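Long-range contacts in aldehyde dehydrogenase 12 (Zea mays, PDB 6D97), which catalyses the NAD-dependent oxidation of L-glutamate gamma-semialdehyde to glutamate, the last step of proline catabolism in plants: residues 269-274 with 522-527; 205-210 with 512-517. All blocks are in the same frame, centred on the assembly; numbering follows the deposited sequence.

Contacts 1 and 2 both lie against the NAD-binding parallel sheet, their centres about 9 Å apart. Along the sequence their segments alternate: 205-210, then 269-274, then 512-517, then 522-527. Strand 269-273 is part of this five-stranded sheet and helix 203-214 packs against it, whereas 512-517 is the loop leading into helix 517-524, and 522-527 runs on into strand 526-533 of the separate antiparallel sheet. The late part of the chain thus returns to pack on the early nucleotide-binding part twice in succession. A hydrogen bond from Trp524 NE1 to Gln208 OE1 joins the two contacts, and Leu271 packs against both Gln208 and Ala512.

Contact 1 (269-274 with 522-527); sequences MTLFTG and LVWSCH. With NAD (nicotinamide-adenine-dinucleotide), chain E.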
ATOM      1  N   MET A 269      15.639 -20.999   0.530  1.00 33.37           N
ATOM      2  CA  MET A 269      14.707 -20.721   1.612  1.00 32.06           C
ATOM      3  C   MET A 269      14.103 -22.040   2.065  1.00 22.58           C
ATOM      4  O   MET A 269      13.840 -22.919   1.244  1.00 25.50           O
ATOM      5  CB  MET A 269      13.603 -19.749   1.178  1.00 23.15           C
ATOM      6  CG  MET A 269      13.465 -18.524   2.078  1.00 30.95           C
ATOM      7  SD  MET A 269      13.009 -18.931   3.777  1.00 36.26           S
ATOM      8  CE  MET A 269      11.398 -19.672   3.524  1.00 24.08           C
ATOM      9  N   THR A 270      13.895 -22.181   3.370  1.00 26.31           N
ATOM     10  CA  THR A 270      13.243 -23.360   3.926  1.00 31.55           C
ATOM     11  C   THR A 270      12.128 -22.901   4.848  1.00 28.65           C
ATOM     12  O   THR A 270      12.378 -22.168   5.811  1.00 27.45           O
ATOM     13  CB  THR A 270      14.228 -24.252   4.687  1.00 26.35           C
ATOM     14  OG1 THR A 270      15.203 -24.777   3.779  1.00 24.84           O
ATOM     15  CG2 THR A 270      13.495 -25.409   5.347  1.00 26.79           C
ATOM     16  N   LEU A 271      10.901 -23.306   4.540  1.00 26.16           N
ATOM     17  CA  LEU A 271       9.777 -23.119   5.445  1.00 24.30           C
ATOM     18  C   LEU A 271       9.693 -24.344   6.341  1.00 26.14           C
ATOM     19  O   LEU A 271       9.521 -25.467   5.852  1.00 27.49           O
ATOM     20  CB  LEU A 271       8.471 -22.920   4.673  1.00 24.76           C
ATOM     21  CG  LEU A 271       7.182 -22.531   5.411  1.00 26.06           C
ATOM     22  CD1 LEU A 271       6.505 -23.716   6.107  1.00 31.34           C
ATOM     23  CD2 LEU A 271       7.458 -21.415   6.406  1.00 25.53           C
ATOM     24  N   PHE A 272       9.820 -24.135   7.645  1.00 24.27           N
ATOM     25  CA  PHE A 272       9.640 -25.208   8.606  1.00 25.95           C
ATOM     26  C   PHE A 272       8.473 -24.895   9.525  1.00 27.21           C
ATOM     27  O   PHE A 272       8.408 -23.809  10.111  1.00 28.68           O
ATOM     28  CB  PHE A 272      10.890 -25.447   9.447  1.00 19.88           C
ATOM     29  CG  PHE A 272      10.693 -26.488  10.505  1.00 27.23           C
ATOM     30  CD1 PHE A 272      10.771 -27.832  10.186  1.00 26.07           C
ATOM     31  CD2 PHE A 272      10.396 -26.127  11.810  1.00 33.55           C
ATOM     32  CE1 PHE A 272      10.573 -28.795  11.145  1.00 31.27           C
ATOM     33  CE2 PHE A 272      10.200 -27.086  12.777  1.00 29.66           C
ATOM     34  CZ  PHE A 272      10.286 -28.422  12.444  1.00 22.91           C
ATOM     35  N   THR A 273       7.574 -25.863   9.670  1.00 31.04           N
ATOM     36  CA  THR A 273       6.496 -25.803  10.645  1.00 29.49           C
ATOM     37  C   THR A 273       6.551 -27.074  11.475  1.00 31.04           C
ATOM     38  O   THR A 273       6.424 -28.176  10.931  1.00 32.69           O
ATOM     39  CB  THR A 273       5.135 -25.667   9.964  1.00 24.31           C
ATOM     40  OG1 THR A 273       5.142 -24.522   9.103  1.00 29.32           O
ATOM     41  CG2 THR A 273       4.055 -25.493  11.007  1.00 26.16           C
ATOM     42  N   GLY A 274       6.751 -26.928  12.782  1.00 31.27           N
ATOM     43  CA  GLY A 274       6.848 -28.097  13.643  1.00 23.04           C
ATOM     44  C   GLY A 274       7.339 -27.728  15.028  1.00 28.23           C
ATOM     45  O   GLY A 274       7.129 -26.606  15.498  1.00 27.45           O
ATOM     46  N   LEU A 522       6.057 -12.234   2.224  1.00 19.49           N
ATOM     47  CA  LEU A 522       7.133 -12.213   3.214  1.00 26.67           C
ATOM     48  C   LEU A 522       7.922 -13.515   3.199  1.00 22.86           C
ATOM     49  O   LEU A 522       9.160 -13.506   3.229  1.00 36.49           O
ATOM     50  CB  LEU A 522       6.557 -11.958   4.608  1.00 27.49           C
ATOM     51  CG  LEU A 522       7.471 -12.351   5.771  1.00 36.52           C
ATOM     52  CD1 LEU A 522       8.545 -11.287   5.969  1.00 38.90           C
ATOM     53  CD2 LEU A 522       6.681 -12.583   7.048  1.00 31.29           C
ATOM     54  N   VAL A 523       7.224 -14.645   3.134  1.00 24.74           N
ATOM     55  CA  VAL A 523       7.878 -15.936   3.308  1.00 22.52           C
ATOM     56  C   VAL A 523       8.584 -16.378   2.032  1.00 22.26           C
ATOM     57  O   VAL A 523       9.669 -16.966   2.087  1.00 31.05           O
ATOM     58  CB  VAL A 523       6.844 -16.977   3.780  1.00 30.43           C
ATOM     59  CG1 VAL A 523       7.426 -18.371   3.729  1.00 16.18           C
ATOM     60  CG2 VAL A 523       6.385 -16.656   5.195  1.00 25.53           C
ATOM     61  N   TRP A 524       7.997 -16.101   0.868  1.00 20.72           N
ATOM     62  CA  TRP A 524       8.405 -16.751  -0.371  1.00 24.14           C
ATOM     63  C   TRP A 524       9.017 -15.808  -1.397  1.00 23.98           C
ATOM     64  O   TRP A 524       9.223 -16.212  -2.546  1.00 26.82           O
ATOM     65  CB  TRP A 524       7.216 -17.493  -0.977  1.00 15.97           C
ATOM     66  CG  TRP A 524       6.840 -18.659  -0.139  1.00 24.08           C
ATOM     67  CD1 TRP A 524       5.637 -18.889   0.471  1.00 21.15           C
ATOM     68  CD2 TRP A 524       7.692 -19.747   0.225  1.00 30.17           C
ATOM     69  NE1 TRP A 524       5.688 -20.067   1.178  1.00 24.20           N
ATOM     70  CE2 TRP A 524       6.937 -20.613   1.041  1.00 23.90           C
ATOM     71  CE3 TRP A 524       9.021 -20.081  -0.071  1.00 22.04           C
ATOM     72  CZ2 TRP A 524       7.467 -21.788   1.567  1.00 28.00           C
ATOM     73  CZ3 TRP A 524       9.545 -21.243   0.451  1.00 22.07           C
ATOM     74  CH2 TRP A 524       8.767 -22.086   1.260  1.00 22.41           C
ATOM     75  N   SER A 525       9.325 -14.574  -1.014  1.00 18.40           N
ATOM     76  CA  SER A 525      10.049 -13.682  -1.904  1.00 19.59           C
ATOM     77  C   SER A 525      10.918 -12.755  -1.068  1.00 19.79           C
ATOM     78  O   SER A 525      10.762 -12.643   0.151  1.00 21.30           O
ATOM     79  CB  SER A 525       9.102 -12.881  -2.803  1.00 20.26           C
ATOM     80  OG  SER A 525       8.347 -11.945  -2.056  1.00 21.94           O
ATOM     81  N   CYS A 526      11.854 -12.105  -1.747  1.00 25.56           N
ATOM     82  CA  CYS A 526      12.708 -11.096  -1.152  1.00 22.22           C
ATOM     83  C   CYS A 526      12.637  -9.841  -2.007  1.00 23.83           C
ATOM     84  O   CYS A 526      12.187  -9.872  -3.154  1.00 23.04           O
ATOM     85  CB  CYS A 526      14.160 -11.578  -1.033  1.00 21.51           C
ATOM     86  SG  CYS A 526      14.906 -12.091  -2.593  1.00 31.24           S
ATOM     87  N   HIS A 527      13.079  -8.728  -1.434  1.00 22.00           N
ATOM     88  CA  HIS A 527      13.091  -7.475  -2.172  1.00 20.98           C
ATOM     89  C   HIS A 527      14.255  -7.454  -3.154  1.00 24.62           C
ATOM     90  O   HIS A 527      15.380  -7.827  -2.807  1.00 25.03           O
ATOM     91  CB  HIS A 527      13.190  -6.283  -1.222  1.00 19.70           C
ATOM     92  CG  HIS A 527      13.142  -4.960  -1.919  1.00 25.77           C
ATOM     93  ND1 HIS A 527      11.967  -4.267  -2.121  1.00 24.18           N
ATOM     94  CD2 HIS A 527      14.119  -4.212  -2.484  1.00 29.04           C
ATOM     95  CE1 HIS A 527      12.226  -3.144  -2.768  1.00 29.11           C
ATOM     96  NE2 HIS A 527      13.524  -3.089  -3.004  1.00 28.81           N
TER
HETATM   97  PA  NAD E 601       8.400 -31.958  14.435  0.70 41.48           P
HETATM   98  O1A NAD E 601       9.478 -30.846  14.638  0.70 44.06           O
HETATM   99  O2A NAD E 601       8.508 -33.215  15.148  0.70 42.74           O
HETATM  100  O5B NAD E 601       8.225 -32.573  13.103  0.70 33.82           O
HETATM  101  C5B NAD E 601       7.693 -31.809  12.048  0.70 25.30           C
HETATM  102  C4B NAD E 601       8.300 -32.126  10.685  0.70 29.69           C
HETATM  103  O4B NAD E 601       9.685 -31.835  10.618  0.70 31.80           O
HETATM  104  C3B NAD E 601       8.091 -33.543  10.258  0.70 25.90           C
HETATM  105  O3B NAD E 601       7.820 -33.611   8.911  0.70 20.41           O
HETATM  106  C2B NAD E 601       9.386 -34.160  10.566  0.70 27.66           C
HETATM  107  O2B NAD E 601       9.608 -35.260   9.769  0.70 25.50           O
HETATM  108  C1B NAD E 601      10.310 -33.041  10.268  0.70 25.13           C
HETATM  109  N9A NAD E 601      11.599 -33.106  10.926  0.70 23.84           N
HETATM  110  C8A NAD E 601      11.890 -33.535  12.207  0.70 15.63           C
HETATM  111  N7A NAD E 601      13.204 -33.403  12.426  0.70 26.23           N
HETATM  112  C5A NAD E 601      13.812 -32.869  11.294  0.70 25.45           C
HETATM  113  C6A NAD E 601      15.105 -32.522  10.952  0.70 30.42           C
HETATM  114  N6A NAD E 601      16.165 -32.710  11.903  0.70 26.47           N
HETATM  115  N1A NAD E 601      15.372 -32.014   9.740  0.70 28.10           N
HETATM  116  C2A NAD E 601      14.393 -31.822   8.818  0.70 27.52           C
HETATM  117  N3A NAD E 601      13.109 -32.151   9.117  0.70 30.40           N
HETATM  118  C4A NAD E 601      12.798 -32.665  10.325  0.70 22.24           C
HETATM  119  O3  NAD E 601       6.995 -31.675  14.754  0.70 46.70           O
HETATM  120  PN  NAD E 601       6.113 -32.379  15.872  0.70 46.70           P
HETATM  121  O1N NAD E 601       4.824 -31.481  15.907  0.70 43.12           O
HETATM  122  O2N NAD E 601       5.707 -33.765  15.462  0.70 38.01           O
HETATM  123  O5D NAD E 601       6.729 -32.382  17.246  0.70 43.72           O
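Leu271 leaves strand 269-273 facing Trp524 and Val523 in the last part of helix 517-524. Its CB meets the six-membered ring of the indole obliquely, 3.5 Å from Trp524 CZ2 and just as near CH2, with the two side chains crossing at about a right angle. One bond further, CG is 3.9 Å from the same CZ2. With CG turned anti to the backbone N (chi1 -172°), the branch leads away from the indole, and its CD2 methyl comes to 4.1 Å from Val523 CG1. The same Val523 methyl lies over one face of the Trp524 indole, offset toward the rim, so the three side chains form a continuous apolar patch.

Two residues back, Met269 also meets Trp524 at about a right angle, but at the CZ3 corner of the six-membered ring. Its chain bends at both chi2 and chi3, which brings CE to 3.9 Å from Trp524 CZ3 and 3.5 Å from the carbonyl O of Val523. No hydrogen bond links the two segments; apart from that methyl against the carbonyl, the contact is apolar packing. The indole NE1 has its partner in Gln208. Pro509 of the second subunit also packs on Met269.

Further along the strand, Phe272 brings its ring edge to NAD, with CE1 3.2 Å from the ribose oxygen O4B and the phosphate oxygen O1A in the ring plane; Gly274 CA is 3.7 Å from NAD O3. Strand 269-273 thus receives the C-terminal helix 517-524, whose Trp524 also lies against Val192 and Ile194 of neighbouring strand 191-196, and leads into a turn beside the dinucleotide, as in the Rossmann-type NAD-binding domain of aldehyde dehydrogenases.

Contact 2 (205-210 with 512-517); sequences PLLQLM and AGIGTP
Leu207 is the first residue of helix 203-214 in this segment to meet the loop 512-517. Its CB touches Ile514 CG1 at 3.8 Å, the two side chains crossing at about a right angle, while its CD2 methyl sits 4.0 Å from the backbone CA of Gly515. The backbone of Leu207 takes part as well: a water accepts the N-H of Gly515 at 2.9 Å from its N and donates a weak bond to Leu207 O, bridging loop and helix.

Gln208 follows with the polar link. Its chain bends at chi2, which swings the carboxamide toward the loop, and NE2 donates to Gly513 O over 3.1 Å with an N-H...O angle of 153°. The donor is tilted 32° from the plane of that carbonyl, and the acceptor lies somewhat out of the amide plane. Beside this bond Ile514 packs against the glutamine: its CB is 3.5 Å from NE2, and its CD1 methyl is 3.9 Å from Gln208 CG. Because Ile514 CG1 lies anti to the backbone N (chi1 -171°), it runs in between Leu207 CB and the carboxamide.

The other end of the amide is used too, OE1 being held by Trp524. With NE2 giving and OE1 taking, both polar atoms of this buried side chain have partners, and the two bonds together favour one way round for the amide, tying the helix to the loop and to the last part of helix 517-524 that follows it.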
ATOM      1  N   PRO A 205       0.622 -27.564   4.627  1.00 29.03           N
ATOM      2  CA  PRO A 205       1.465 -27.806   3.440  1.00 27.80           C
ATOM      3  C   PRO A 205       0.905 -27.222   2.152  1.00 29.40           C
ATOM      4  O   PRO A 205       1.676 -26.689   1.346  1.00 24.21           O
ATOM      5  CB  PRO A 205       1.561 -29.337   3.384  1.00 26.35           C
ATOM      6  CG  PRO A 205       0.431 -29.830   4.202  1.00 20.25           C
ATOM      7  CD  PRO A 205       0.214 -28.830   5.265  1.00 23.24           C
ATOM      8  N   LEU A 206      -0.412 -27.297   1.931  1.00 23.94           N
ATOM      9  CA  LEU A 206      -0.975 -26.771   0.687  1.00 18.67           C
ATOM     10  C   LEU A 206      -0.772 -25.266   0.576  1.00 25.74           C
ATOM     11  O   LEU A 206      -0.389 -24.761  -0.486  1.00 23.16           O
ATOM     12  CB  LEU A 206      -2.463 -27.110   0.583  1.00 21.63           C
ATOM     13  CG  LEU A 206      -3.215 -26.426  -0.566  1.00 22.98           C
ATOM     14  CD1 LEU A 206      -2.713 -26.927  -1.910  1.00 20.86           C
ATOM     15  CD2 LEU A 206      -4.720 -26.616  -0.448  1.00 21.86           C
ATOM     16  N   LEU A 207      -1.019 -24.533   1.665  1.00 21.60           N
ATOM     17  CA  LEU A 207      -0.956 -23.075   1.607  1.00 19.75           C
ATOM     18  C   LEU A 207       0.476 -22.584   1.434  1.00 23.85           C
ATOM     19  O   LEU A 207       0.715 -21.595   0.730  1.00 18.17           O
ATOM     20  CB  LEU A 207      -1.587 -22.473   2.862  1.00 18.81           C
ATOM     21  CG  LEU A 207      -3.079 -22.131   2.799  1.00 20.59           C
ATOM     22  CD1 LEU A 207      -3.919 -23.332   2.401  1.00 21.23           C
ATOM     23  CD2 LEU A 207      -3.561 -21.557   4.125  1.00 28.31           C
ATOM     24  N   GLN A 208       1.444 -23.254   2.065  1.00 24.20           N
ATOM     25  CA  GLN A 208       2.839 -22.875   1.863  1.00 16.87           C
ATOM     26  C   GLN A 208       3.345 -23.346   0.505  1.00 20.09           C
ATOM     27  O   GLN A 208       4.157 -22.662  -0.131  1.00 17.03           O
ATOM     28  CB  GLN A 208       3.715 -23.429   2.991  1.00 17.13           C
ATOM     29  CG  GLN A 208       3.320 -22.969   4.391  1.00 28.62           C
ATOM     30  CD  GLN A 208       3.711 -21.528   4.686  1.00 31.52           C
ATOM     31  OE1 GLN A 208       4.151 -20.793   3.800  1.00 26.86           O
ATOM     32  NE2 GLN A 208       3.558 -21.121   5.943  1.00 25.25           N
ATOM     33  N   LEU A 209       2.879 -24.512   0.046  1.00 23.15           N
ATOM     34  CA  LEU A 209       3.266 -25.005  -1.274  1.00 20.31           C
ATOM     35  C   LEU A 209       2.839 -24.036  -2.367  1.00 23.56           C
ATOM     36  O   LEU A 209       3.644 -23.662  -3.228  1.00 24.13           O
ATOM     37  CB  LEU A 209       2.662 -26.387  -1.526  1.00 20.32           C
ATOM     38  CG  LEU A 209       2.791 -26.917  -2.954  1.00 28.62           C
ATOM     39  CD1 LEU A 209       4.249 -27.220  -3.257  1.00 27.95           C
ATOM     40  CD2 LEU A 209       1.927 -28.150  -3.148  1.00 21.51           C
ATOM     41  N   MET A 210       1.569 -23.613  -2.344  1.00 22.80           N
ATOM     42  CA  MET A 210       1.086 -22.689  -3.366  1.00 27.59           C
ATOM     43  C   MET A 210       1.766 -21.334  -3.246  1.00 23.16           C
ATOM     44  O   MET A 210       2.110 -20.721  -4.262  1.00 21.01           O
ATOM     45  CB  MET A 210      -0.434 -22.539  -3.286  1.00 25.20           C
ATOM     46  CG  MET A 210      -1.185 -23.854  -3.449  1.00 30.00           C
ATOM     47  SD  MET A 210      -0.731 -24.758  -4.950  1.00 27.88           S
ATOM     48  CE  MET A 210      -1.180 -23.576  -6.221  1.00 27.13           C
ATOM     49  N   ALA A 512       7.403 -16.979  10.383  1.00 31.10           N
ATOM     50  CA  ALA A 512       6.642 -17.176   9.163  1.00 31.07           C
ATOM     51  C   ALA A 512       5.181 -16.799   9.379  1.00 37.37           C
ATOM     52  O   ALA A 512       4.665 -16.804  10.499  1.00 38.87           O
ATOM     53  CB  ALA A 512       6.744 -18.628   8.694  1.00 23.79           C
ATOM     54  N   GLY A 513       4.525 -16.434   8.277  1.00 36.13           N
ATOM     55  CA  GLY A 513       3.087 -16.349   8.213  1.00 21.73           C
ATOM     56  C   GLY A 513       2.567 -17.376   7.224  1.00 27.02           C
ATOM     57  O   GLY A 513       3.333 -18.089   6.569  1.00 23.74           O
ATOM     58  N   ILE A 514       1.242 -17.445   7.132  1.00 24.82           N
ATOM     59  CA  ILE A 514       0.599 -18.376   6.218  1.00 15.58           C
ATOM     60  C   ILE A 514      -0.749 -17.800   5.815  1.00 21.47           C
ATOM     61  O   ILE A 514      -1.401 -17.100   6.594  1.00 21.73           O
ATOM     62  CB  ILE A 514       0.460 -19.778   6.861  1.00 22.48           C
ATOM     63  CG1 ILE A 514      -0.018 -20.806   5.836  1.00 31.63           C
ATOM     64  CG2 ILE A 514      -0.482 -19.734   8.060  1.00 20.33           C
ATOM     65  CD1 ILE A 514       0.020 -22.235   6.353  1.00 24.05           C
ATOM     66  N   GLY A 515      -1.151 -18.073   4.574  1.00 23.36           N
ATOM     67  CA  GLY A 515      -2.490 -17.742   4.127  1.00 29.99           C
ATOM     68  C   GLY A 515      -2.662 -16.467   3.321  1.00 28.12           C
ATOM     69  O   GLY A 515      -3.131 -16.511   2.179  1.00 31.36           O
ATOM     70  N   THR A 516      -2.296 -15.328   3.906  1.00 29.19           N
ATOM     71  CA  THR A 516      -2.606 -14.024   3.337  1.00 29.10           C
ATOM     72  C   THR A 516      -1.604 -13.635   2.255  1.00 31.20           C
ATOM     73  O   THR A 516      -0.515 -14.210   2.164  1.00 21.91           O
ATOM     74  CB  THR A 516      -2.623 -12.957   4.433  1.00 21.35           C
ATOM     75  OG1 THR A 516      -1.330 -12.856   5.046  1.00 19.67           O
ATOM     76  CG2 THR A 516      -3.647 -13.298   5.484  1.00 20.14           C
ATOM     77  N   PRO A 517      -1.958 -12.664   1.403  1.00 34.85           N
ATOM     78  CA  PRO A 517      -0.976 -12.164   0.426  1.00 32.32           C
ATOM     79  C   PRO A 517       0.305 -11.667   1.069  1.00 30.62           C
ATOM     80  O   PRO A 517       1.390 -11.898   0.524  1.00 26.48           O
ATOM     81  CB  PRO A 517      -1.733 -11.032  -0.279  1.00 35.69           C
ATOM     82  CG  PRO A 517      -3.181 -11.407  -0.138  1.00 34.36           C
ATOM     83  CD  PRO A 517      -3.304 -12.104   1.184  1.00 26.21           C
TER
HETATM   84  O   HOH W   1       0.627 -19.233   2.671  1.00 26.66           O